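Local coordinates for putative uncharacterized protein (Campylobacter jejuni, PDB 5TPU) that is of unknown function but has a cupin-type fold of the WxcM-like family and binds thymidine-5'-diphosphate, at residues 11-16 and 89-94; 55-60 and 123-128. The protein carries 3 engineered substitutions. All coordinates share one frame; numbering follows the deposited sequence.

Contact 1 of 2, residues 11-16 and 89-94; sequences ILNLRA and PDIGLY
Leu12 and Gly92 form the hydrogen-bonded pair of a short antiparallel ladder. Leu12 N reaches Gly92 O at 2.7 Å, and Gly92 N returns to Leu12 O at 2.8 Å, both nearly straight. Just past the strand end Leu14 N gives a more bent bond (141° at the hydrogen) to Asp90 O. The same Asp90 oxygen accepts a hydrogen bond from a water that also donates to Leu14 O. Between these bonds Ile91 CA makes a CA-H...O contact with Leu12 O.

Ile11, Asn13, Ile91 and Leu93 share one face. There the methyls Ile11 CG2 and Ile91 CG2 meet at 3.8 Å, and Ile11 CD1 reaches Leu93 CD1 at 3.9 Å. Asn13 lies alongside Ile91, its OD1 3.6 Å from Ile91 CD1. Leu14 CG stands beside its own backbone N (chi1 -51°), which lays it 3.6 Å from Asp90 O.

Strand 9-13 is one of two outermost strands of this chain's five-stranded antiparallel sheet in the cupin-type fold; the backbone of Leu93 hydrogen-bonds onward to Leu64 of strand 62-68 and its side chain packs on Ile84 and Leu86 of strand 81-86, while Leu14 rests on Ile25 and Leu27 of strand 22-28 and on Tyr42 of the second subunit.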
ATOM      1  N   ILE A  11       4.761  -7.520 -15.301  1.00 21.65           N
ATOM      2  CA  ILE A  11       3.739  -6.487 -15.212  1.00 22.13           C
ATOM      3  C   ILE A  11       2.416  -7.127 -14.836  1.00 23.85           C
ATOM      4  O   ILE A  11       1.963  -8.080 -15.473  1.00 25.35           O
ATOM      5  CB  ILE A  11       3.643  -5.681 -16.522  1.00 21.45           C
ATOM      6  CG1 ILE A  11       4.925  -4.868 -16.661  1.00 23.11           C
ATOM      7  CG2 ILE A  11       2.401  -4.776 -16.557  1.00 20.32           C
ATOM      8  CD1 ILE A  11       5.024  -3.721 -15.691  1.00 23.80           C
ATOM      9  N   LEU A  12       1.843  -6.645 -13.739  1.00 20.07           N
ATOM     10  CA  LEU A  12       0.587  -7.141 -13.238  1.00 21.98           C
ATOM     11  C   LEU A  12      -0.467  -6.107 -13.566  1.00 22.82           C
ATOM     12  O   LEU A  12      -0.511  -5.029 -12.967  1.00 25.63           O
ATOM     13  CB  LEU A  12       0.670  -7.380 -11.733  1.00 23.64           C
ATOM     14  CG  LEU A  12       1.898  -8.159 -11.260  1.00 22.46           C
ATOM     15  CD1 LEU A  12       1.850  -8.160  -9.745  1.00 23.30           C
ATOM     16  CD2 LEU A  12       1.824  -9.555 -11.839  1.00 23.41           C
ATOM     17  N   ASN A  13      -1.292  -6.411 -14.556  1.00 22.25           N
ATOM     18  CA  ASN A  13      -2.356  -5.494 -14.964  1.00 20.81           C
ATOM     19  C   ASN A  13      -3.494  -5.865 -14.065  1.00 20.96           C
ATOM     20  O   ASN A  13      -4.240  -6.758 -14.410  1.00 22.58           O
ATOM     21  CB  ASN A  13      -2.729  -5.641 -16.453  1.00 20.97           C
ATOM     22  CG  ASN A  13      -1.594  -5.185 -17.368  1.00 23.03           C
ATOM     23  OD1 ASN A  13      -1.279  -3.997 -17.404  1.00 22.22           O
ATOM     24  ND2 ASN A  13      -0.964  -6.107 -18.077  1.00 22.60           N
ATOM     25  N   LEU A  14      -3.637  -5.136 -12.955  1.00 20.13           N
ATOM     26  CA  LEU A  14      -4.558  -5.466 -11.879  1.00 19.29           C
ATOM     27  C   LEU A  14      -5.994  -5.106 -12.239  1.00 21.88           C
ATOM     28  O   LEU A  14      -6.273  -4.157 -13.002  1.00 25.18           O
ATOM     29  CB  LEU A  14      -4.196  -4.675 -10.633  1.00 19.69           C
ATOM     30  CG  LEU A  14      -2.753  -4.725 -10.165  1.00 18.84           C
ATOM     31  CD1 LEU A  14      -2.402  -3.606  -9.204  1.00 20.10           C
ATOM     32  CD2 LEU A  14      -2.533  -6.114  -9.580  1.00 21.58           C
ATOM     33  N   ARG A  15      -6.895  -5.850 -11.632  1.00 23.92           N
ATOM     34  CA  ARG A  15      -8.326  -5.648 -11.759  1.00 28.36           C
ATOM     35  C   ARG A  15      -8.927  -4.752 -10.680  1.00 27.00           C
ATOM     36  O   ARG A  15      -8.960  -5.097  -9.504  1.00 28.07           O
ATOM     37  CB  ARG A  15      -9.049  -6.990 -11.753  1.00 32.76           C
ATOM     38  CG  ARG A  15     -10.540  -6.829 -12.018  1.00 36.83           C
ATOM     39  CD  ARG A  15     -11.415  -7.478 -10.953  1.00 41.77           C
ATOM     40  NE  ARG A  15     -12.062  -8.611 -11.575  1.00 48.71           N
ATOM     41  CZ  ARG A  15     -12.079  -9.864 -11.134  1.00 48.61           C
ATOM     42  NH1 ARG A  15     -11.542 -10.217  -9.969  1.00 45.69           N
ATOM     43  NH2 ARG A  15     -12.665 -10.775 -11.900  1.00 46.73           N
ATOM     44  N   ALA A  16      -9.398  -3.590 -11.110  1.00 24.72           N
ATOM     45  CA  ALA A  16     -10.107  -2.714 -10.261  1.00 27.31           C
ATOM     46  C   ALA A  16     -11.576  -3.092 -10.358  1.00 32.33           C
ATOM     47  O   ALA A  16     -12.057  -3.482 -11.414  1.00 34.12           O
ATOM     48  CB  ALA A  16      -9.933  -1.280 -10.711  1.00 25.78           C
ATOM     49  N   PRO A  89      -2.219   3.520 -11.261  1.00 15.96           N
ATOM     50  CA  PRO A  89      -2.321   2.756 -10.024  1.00 18.79           C
ATOM     51  C   PRO A  89      -2.906   1.378 -10.159  1.00 20.46           C
ATOM     52  O   PRO A  89      -3.029   0.679  -9.169  1.00 23.30           O
ATOM     53  CB  PRO A  89      -3.231   3.610  -9.143  1.00 18.08           C
ATOM     54  CG  PRO A  89      -3.986   4.447 -10.063  1.00 16.53           C
ATOM     55  CD  PRO A  89      -3.240   4.574 -11.345  1.00 16.62           C
ATOM     56  N   ASP A  90      -3.290   0.992 -11.361  1.00 19.81           N
ATOM     57  CA  ASP A  90      -3.844  -0.326 -11.557  1.00 21.77           C
ATOM     58  C   ASP A  90      -2.847  -1.215 -12.261  1.00 20.10           C
ATOM     59  O   ASP A  90      -3.227  -2.263 -12.743  1.00 19.66           O
ATOM     60  CB  ASP A  90      -5.153  -0.263 -12.367  1.00 21.92           C
ATOM     61  CG  ASP A  90      -4.987   0.463 -13.699  1.00 22.76           C
ATOM     62  OD1 ASP A  90      -6.026   0.787 -14.290  1.00 22.63           O
ATOM     63  OD2 ASP A  90      -3.856   0.799 -14.117  1.00 21.16           O
ATOM     64  N   ILE A  91      -1.581  -0.812 -12.282  1.00 20.35           N
ATOM     65  CA  ILE A  91      -0.505  -1.653 -12.748  1.00 18.63           C
ATOM     66  C   ILE A  91       0.511  -1.840 -11.639  1.00 19.15           C
ATOM     67  O   ILE A  91       0.877  -0.903 -10.925  1.00 17.53           O
ATOM     68  CB  ILE A  91       0.163  -1.102 -13.997  1.00 21.67           C
ATOM     69  CG1 ILE A  91      -0.816  -1.256 -15.171  1.00 25.27           C
ATOM     70  CG2 ILE A  91       1.441  -1.888 -14.326  1.00 20.75           C
ATOM     71  CD1 ILE A  91      -0.294  -0.714 -16.473  1.00 29.25           C
ATOM     72  N   GLY A  92       0.925  -3.089 -11.492  1.00 17.70           N
ATOM     73  CA  GLY A  92       1.875  -3.497 -10.458  1.00 17.89           C
ATOM     74  C   GLY A  92       3.072  -4.058 -11.170  1.00 17.94           C
ATOM     75  O   GLY A  92       2.914  -4.732 -12.160  1.00 19.88           O
ATOM     76  N   LEU A  93       4.267  -3.754 -10.701  1.00 20.84           N
ATOM     77  CA  LEU A  93       5.484  -4.360 -11.254  1.00 19.46           C
ATOM     78  C   LEU A  93       6.066  -5.331 -10.248  1.00 19.66           C
ATOM     79  O   LEU A  93       6.448  -4.959  -9.156  1.00 18.94           O
ATOM     80  CB  LEU A  93       6.500  -3.285 -11.643  1.00 20.17           C
ATOM     81  CG  LEU A  93       7.905  -3.799 -12.009  1.00 21.35           C
ATOM     82  CD1 LEU A  93       7.823  -4.697 -13.222  1.00 24.37           C
ATOM     83  CD2 LEU A  93       8.873  -2.675 -12.258  1.00 22.95           C
ATOM     84  N   TYR A  94       6.032  -6.605 -10.596  1.00 21.64           N
ATOM     85  CA  TYR A  94       6.638  -7.614  -9.780  1.00 21.32           C
ATOM     86  C   TYR A  94       8.112  -7.562 -10.048  1.00 21.43           C
ATOM     87  O   TYR A  94       8.509  -7.621 -11.201  1.00 22.80           O
ATOM     88  CB  TYR A  94       6.092  -8.998 -10.098  1.00 22.18           C
ATOM     89  CG  TYR A  94       6.880 -10.103  -9.422  1.00 20.98           C
ATOM     90  CD1 TYR A  94       6.797 -10.295  -8.076  1.00 20.74           C
ATOM     91  CD2 TYR A  94       7.704 -10.941 -10.154  1.00 24.43           C
ATOM     92  CE1 TYR A  94       7.498 -11.287  -7.445  1.00 22.81           C
ATOM     93  CE2 TYR A  94       8.412 -11.962  -9.544  1.00 22.12           C
ATOM     94  CZ  TYR A  94       8.302 -12.120  -8.187  1.00 24.13           C
ATOM     95  OH  TYR A  94       9.032 -13.095  -7.549  1.00 25.78           O
TER
HETATM   96  O   HOH W   1      -4.613  -2.842 -15.104  1.00 23.21           O

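Contact 2 of 2, residues 55-60 and 123-128; sequences HAHKNL and AAYIRN. Engineered in segment 123-128: Ala123 (natural residue Lys), Ala124 (natural residue Glu). With TYD (thymidine-5'-diphosphate), chain E.
His55 and His57 both pack on the same side of the Tyr125 ring, whose hydroxyl points at the bound thymidine-5'-diphosphate. His57 packs edge-to-face, CE1 about 3.7 Å above the tyrosine ring centre and the planes at 71°. His55 meets Tyr125 obliquely instead: its CG lies between the backbone N and the carbonyl carbon (chi1 60°), which turns the imidazole so that Tyr125 CD2 stands over one face, 3.4 Å from His55 CD2. Tyr125 OH donates a very short hydrogen bond, 2.5 Å, to O2A of the ligand. Beside it the extended Arg127 chain brings NH1 to the ligand's O3B at 2.9 Å, while NH2 makes a weak bond to O1B; one face of the guanidinium lies against Tyr125 CB.

Behind these groups the backbones are joined by a single antiparallel bridge, pairing the segment before helix 129-135 with strand 55-57 of the cupin-type fold. Ala56 N bonds to Ile126 O and Ile126 N to Ala56 O, both at 2.8 Å. Ile126 CD1 meets Ala56 CB at 4.1 Å.

His57 ND1 donates to Ala124 O (an engineered alanine) from above the carbonyl plane at 3.3 Å, while Leu60 CD2 covers one His57 face. His55 ND1 is held by Gly53 O. Arg39 and Arg52 of the same chain and Arg21 of the second subunit also hydrogen-bond to the ligand.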
ATOM      1  N   HIS A  55      20.621  -0.539  -6.749  1.00 25.56           N
ATOM      2  CA  HIS A  55      21.114  -1.606  -5.896  1.00 23.51           C
ATOM      3  C   HIS A  55      20.388  -2.861  -6.270  1.00 22.31           C
ATOM      4  O   HIS A  55      19.412  -2.802  -7.034  1.00 22.01           O
ATOM      5  CB  HIS A  55      20.855  -1.275  -4.434  1.00 23.61           C
ATOM      6  CG  HIS A  55      19.405  -1.091  -4.118  1.00 25.69           C
ATOM      7  ND1 HIS A  55      18.747   0.103  -4.310  1.00 30.20           N
ATOM      8  CD2 HIS A  55      18.480  -1.958  -3.643  1.00 26.85           C
ATOM      9  CE1 HIS A  55      17.475  -0.035  -3.976  1.00 27.43           C
ATOM     10  NE2 HIS A  55      17.294  -1.272  -3.551  1.00 28.02           N
ATOM     11  N   ALA A  56      20.819  -3.997  -5.712  1.00 23.39           N
ATOM     12  CA  ALA A  56      20.073  -5.221  -5.863  1.00 23.09           C
ATOM     13  C   ALA A  56      19.723  -5.727  -4.518  1.00 25.94           C
ATOM     14  O   ALA A  56      20.195  -5.188  -3.509  1.00 23.35           O
ATOM     15  CB  ALA A  56      20.867  -6.286  -6.602  1.00 24.68           C
ATOM     16  N   HIS A  57      18.844  -6.724  -4.551  1.00 22.95           N
ATOM     17  CA  HIS A  57      18.609  -7.626  -3.459  1.00 26.09           C
ATOM     18  C   HIS A  57      18.837  -9.042  -3.940  1.00 26.81           C
ATOM     19  O   HIS A  57      18.790  -9.293  -5.148  1.00 26.94           O
ATOM     20  CB  HIS A  57      17.164  -7.465  -3.007  1.00 28.75           C
ATOM     21  CG  HIS A  57      16.890  -6.094  -2.478  1.00 29.10           C
ATOM     22  ND1 HIS A  57      17.425  -5.644  -1.293  1.00 26.18           N
ATOM     23  CD2 HIS A  57      16.210  -5.053  -3.007  1.00 28.82           C
ATOM     24  CE1 HIS A  57      17.064  -4.392  -1.102  1.00 31.70           C
ATOM     25  NE2 HIS A  57      16.296  -4.020  -2.113  1.00 31.13           N
ATOM     26  N   LYS A  58      19.049  -9.940  -2.989  1.00 28.12           N
ATOM     27  CA  LYS A  58      19.053 -11.373  -3.243  1.00 36.43           C
ATOM     28  C   LYS A  58      17.661 -11.998  -3.162  1.00 33.33           C
ATOM     29  O   LYS A  58      17.063 -12.255  -4.209  1.00 40.84           O
ATOM     30  CB  LYS A  58      20.042 -12.082  -2.309  1.00 44.30           C
ATOM     31  CG  LYS A  58      20.648 -13.318  -2.961  1.00 56.15           C
ATOM     32  CD  LYS A  58      21.489 -14.148  -2.006  1.00 58.53           C
ATOM     33  CE  LYS A  58      22.573 -14.894  -2.769  1.00 69.41           C
ATOM     34  NZ  LYS A  58      23.350 -15.824  -1.900  1.00 76.79           N
ATOM     35  N   ASN A  59      17.130 -12.220  -1.964  1.00 29.79           N
ATOM     36  CA  ASN A  59      15.885 -12.985  -1.828  1.00 31.97           C
ATOM     37  C   ASN A  59      14.592 -12.185  -1.778  1.00 29.06           C
ATOM     38  O   ASN A  59      13.491 -12.732  -1.907  1.00 28.02           O
ATOM     39  CB  ASN A  59      15.946 -13.881  -0.604  1.00 39.59           C
ATOM     40  CG  ASN A  59      16.401 -15.280  -0.967  1.00 46.81           C
ATOM     41  OD1 ASN A  59      15.644 -16.255  -0.864  1.00 50.15           O
ATOM     42  ND2 ASN A  59      17.608 -15.361  -1.503  1.00 44.13           N
ATOM     43  N   LEU A  60      14.743 -10.880  -1.624  1.00 26.61           N
ATOM     44  CA  LEU A  60      13.589 -10.013  -1.461  1.00 23.41           C
ATOM     45  C   LEU A  60      12.821  -9.902  -2.775  1.00 21.84           C
ATOM     46  O   LEU A  60      13.378  -9.572  -3.854  1.00 20.18           O
ATOM     47  CB  LEU A  60      14.050  -8.635  -0.975  1.00 22.00           C
ATOM     48  CG  LEU A  60      12.952  -7.562  -0.826  1.00 21.91           C
ATOM     49  CD1 LEU A  60      11.996  -7.952   0.274  1.00 20.91           C
ATOM     50  CD2 LEU A  60      13.591  -6.189  -0.599  1.00 22.69           C
ATOM     51  N   ALA A 123      21.327  -4.458   5.328  1.00 25.81           N
ATOM     52  CA  ALA A 123      22.458  -5.314   4.957  1.00 32.40           C
ATOM     53  C   ALA A 123      22.191  -6.095   3.678  1.00 31.87           C
ATOM     54  O   ALA A 123      23.128  -6.520   3.002  1.00 33.59           O
ATOM     55  CB  ALA A 123      22.795  -6.280   6.099  1.00 31.34           C
ATOM     56  N   ALA A 124      20.908  -6.261   3.362  1.00 30.74           N
ATOM     57  CA  ALA A 124      20.484  -6.885   2.135  1.00 26.08           C
ATOM     58  C   ALA A 124      20.606  -5.997   0.907  1.00 25.05           C
ATOM     59  O   ALA A 124      20.424  -6.470  -0.204  1.00 27.52           O
ATOM     60  CB  ALA A 124      19.063  -7.372   2.302  1.00 27.99           C
ATOM     61  N   TYR A 125      20.958  -4.723   1.036  1.00 24.81           N
ATOM     62  CA  TYR A 125      21.135  -3.933  -0.175  1.00 22.88           C
ATOM     63  C   TYR A 125      22.499  -4.219  -0.753  1.00 24.28           C
ATOM     64  O   TYR A 125      23.507  -4.065  -0.090  1.00 24.54           O
ATOM     65  CB  TYR A 125      21.033  -2.440   0.084  1.00 25.09           C
ATOM     66  CG  TYR A 125      19.665  -1.887   0.360  1.00 20.92           C
ATOM     67  CD1 TYR A 125      18.927  -2.275   1.480  1.00 23.87           C
ATOM     68  CD2 TYR A 125      19.149  -0.882  -0.449  1.00 23.44           C
ATOM     69  CE1 TYR A 125      17.688  -1.698   1.758  1.00 24.55           C
ATOM     70  CE2 TYR A 125      17.896  -0.324  -0.204  1.00 22.41           C
ATOM     71  CZ  TYR A 125      17.178  -0.724   0.903  1.00 22.77           C
ATOM     72  OH  TYR A 125      15.967  -0.122   1.130  1.00 22.13           O
ATOM     73  N   ILE A 126      22.543  -4.595  -2.014  1.00 22.36           N
ATOM     74  CA  ILE A 126      23.797  -4.712  -2.702  1.00 24.79           C
ATOM     75  C   ILE A 126      23.985  -3.492  -3.607  1.00 21.97           C
ATOM     76  O   ILE A 126      23.368  -3.363  -4.647  1.00 22.82           O
ATOM     77  CB  ILE A 126      23.813  -5.981  -3.598  1.00 27.20           C
ATOM     78  CG1 ILE A 126      23.479  -7.235  -2.785  1.00 28.55           C
ATOM     79  CG2 ILE A 126      25.116  -6.095  -4.384  1.00 24.46           C
ATOM     80  CD1 ILE A 126      22.897  -8.337  -3.646  1.00 31.65           C
ATOM     81  N   ARG A 127      24.926  -2.663  -3.223  1.00 22.68           N
ATOM     82  CA  ARG A 127      25.228  -1.433  -3.898  1.00 25.38           C
ATOM     83  C   ARG A 127      26.362  -1.526  -4.876  1.00 26.35           C
ATOM     84  O   ARG A 127      26.424  -0.708  -5.761  1.00 28.71           O
ATOM     85  CB  ARG A 127      25.532  -0.393  -2.840  1.00 25.31           C
ATOM     86  CG  ARG A 127      24.368  -0.373  -1.874  1.00 28.00           C
ATOM     87  CD  ARG A 127      24.202   0.978  -1.261  1.00 28.79           C
ATOM     88  NE  ARG A 127      23.274   0.883  -0.151  1.00 28.49           N
ATOM     89  CZ  ARG A 127      22.029   1.364  -0.119  1.00 31.34           C
ATOM     90  NH1 ARG A 127      21.474   1.984  -1.181  1.00 29.38           N
ATOM     91  NH2 ARG A 127      21.321   1.180   1.003  1.00 29.43           N
ATOM     92  N   ASN A 128      27.255  -2.501  -4.764  1.00 35.30           N
ATOM     93  CA  ASN A 128      28.254  -2.675  -5.843  1.00 39.53           C
ATOM     94  C   ASN A 128      27.738  -3.622  -6.941  1.00 34.27           C
ATOM     95  O   ASN A 128      27.372  -4.775  -6.697  1.00 34.81           O
ATOM     96  CB  ASN A 128      29.631  -3.115  -5.321  1.00 47.68           C
ATOM     97  CG  ASN A 128      30.678  -3.237  -6.440  1.00 57.41           C
ATOM     98  OD1 ASN A 128      30.723  -2.423  -7.373  1.00 65.44           O
ATOM     99  ND2 ASN A 128      31.509  -4.270  -6.363  1.00 61.25           N
TER
HETATM  100  PA  TYD E 200      16.047   3.381   0.290  1.00 19.88           P
HETATM  101  O1A TYD E 200      15.954   4.508  -0.698  1.00 20.33           O
HETATM  102  O2A TYD E 200      15.429   2.048   0.083  1.00 19.80           O
HETATM  103  O3A TYD E 200      17.545   3.039   0.741  1.00 20.97           O
HETATM  104  PB  TYD E 200      18.845   3.991   0.592  1.00 24.90           P
HETATM  105  O1B TYD E 200      19.724   3.399   1.706  1.00 22.68           O
HETATM  106  O2B TYD E 200      18.366   5.371   0.930  1.00 19.37           O
HETATM  107  O3B TYD E 200      19.263   3.807  -0.832  1.00 28.95           O
HETATM  108  O5' TYD E 200      15.203   3.818   1.546  1.00 19.76           O
HETATM  109  C5' TYD E 200      15.110   5.188   1.920  1.00 18.23           C
HETATM  110  C4' TYD E 200      15.241   5.298   3.415  1.00 17.74           C
HETATM  111  O4' TYD E 200      14.269   4.522   4.120  1.00 17.98           O
HETATM  112  C3' TYD E 200      16.572   4.773   3.858  1.00 19.79           C
HETATM  113  O3' TYD E 200      17.068   5.787   4.752  1.00 21.21           O
HETATM  114  C2' TYD E 200      16.279   3.372   4.425  1.00 17.82           C
HETATM  115  C1' TYD E 200      14.860   3.543   4.905  1.00 17.89           C
HETATM  116  N1  TYD E 200      13.963   2.431   4.750  1.00 19.47           N
HETATM  117  C2  TYD E 200      13.261   1.968   5.884  1.00 20.01           C
HETATM  118  O2  TYD E 200      13.430   2.525   7.006  1.00 20.44           O
HETATM  119  N3  TYD E 200      12.407   0.941   5.767  1.00 19.48           N
HETATM  120  C4  TYD E 200      12.161   0.332   4.587  1.00 18.35           C
HETATM  121  O4  TYD E 200      11.339  -0.609   4.532  1.00 15.40           O
HETATM  122  C5  TYD E 200      12.866   0.829   3.395  1.00 18.25           C
HETATM  123  C5M TYD E 200      12.672   0.234   2.045  1.00 21.48           C
HETATM  124  C6  TYD E 200      13.742   1.894   3.528  1.00 19.87           C

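In the fold
From the N terminus, strand 9-13 and residues 14-16 come first, and contact 1 is made when residues 89-94 return to them, closing a loop of 72 residues that is rich in strand and without helix. Residues 55-60 lie inside that loop, yet their partners 123-128 come after it, so contact 2 crosses contact 1 instead of nesting within it. Contact 1 joins the outermost strand 9-13 to strand 91-95 in the five-stranded sheet. Contact 2 ties strand 55-57, an outer strand of the four-stranded sheet, to the chain leading into helix 129-135. Their centres, about 24 Å apart, lie on opposite sides of the centre of the chain.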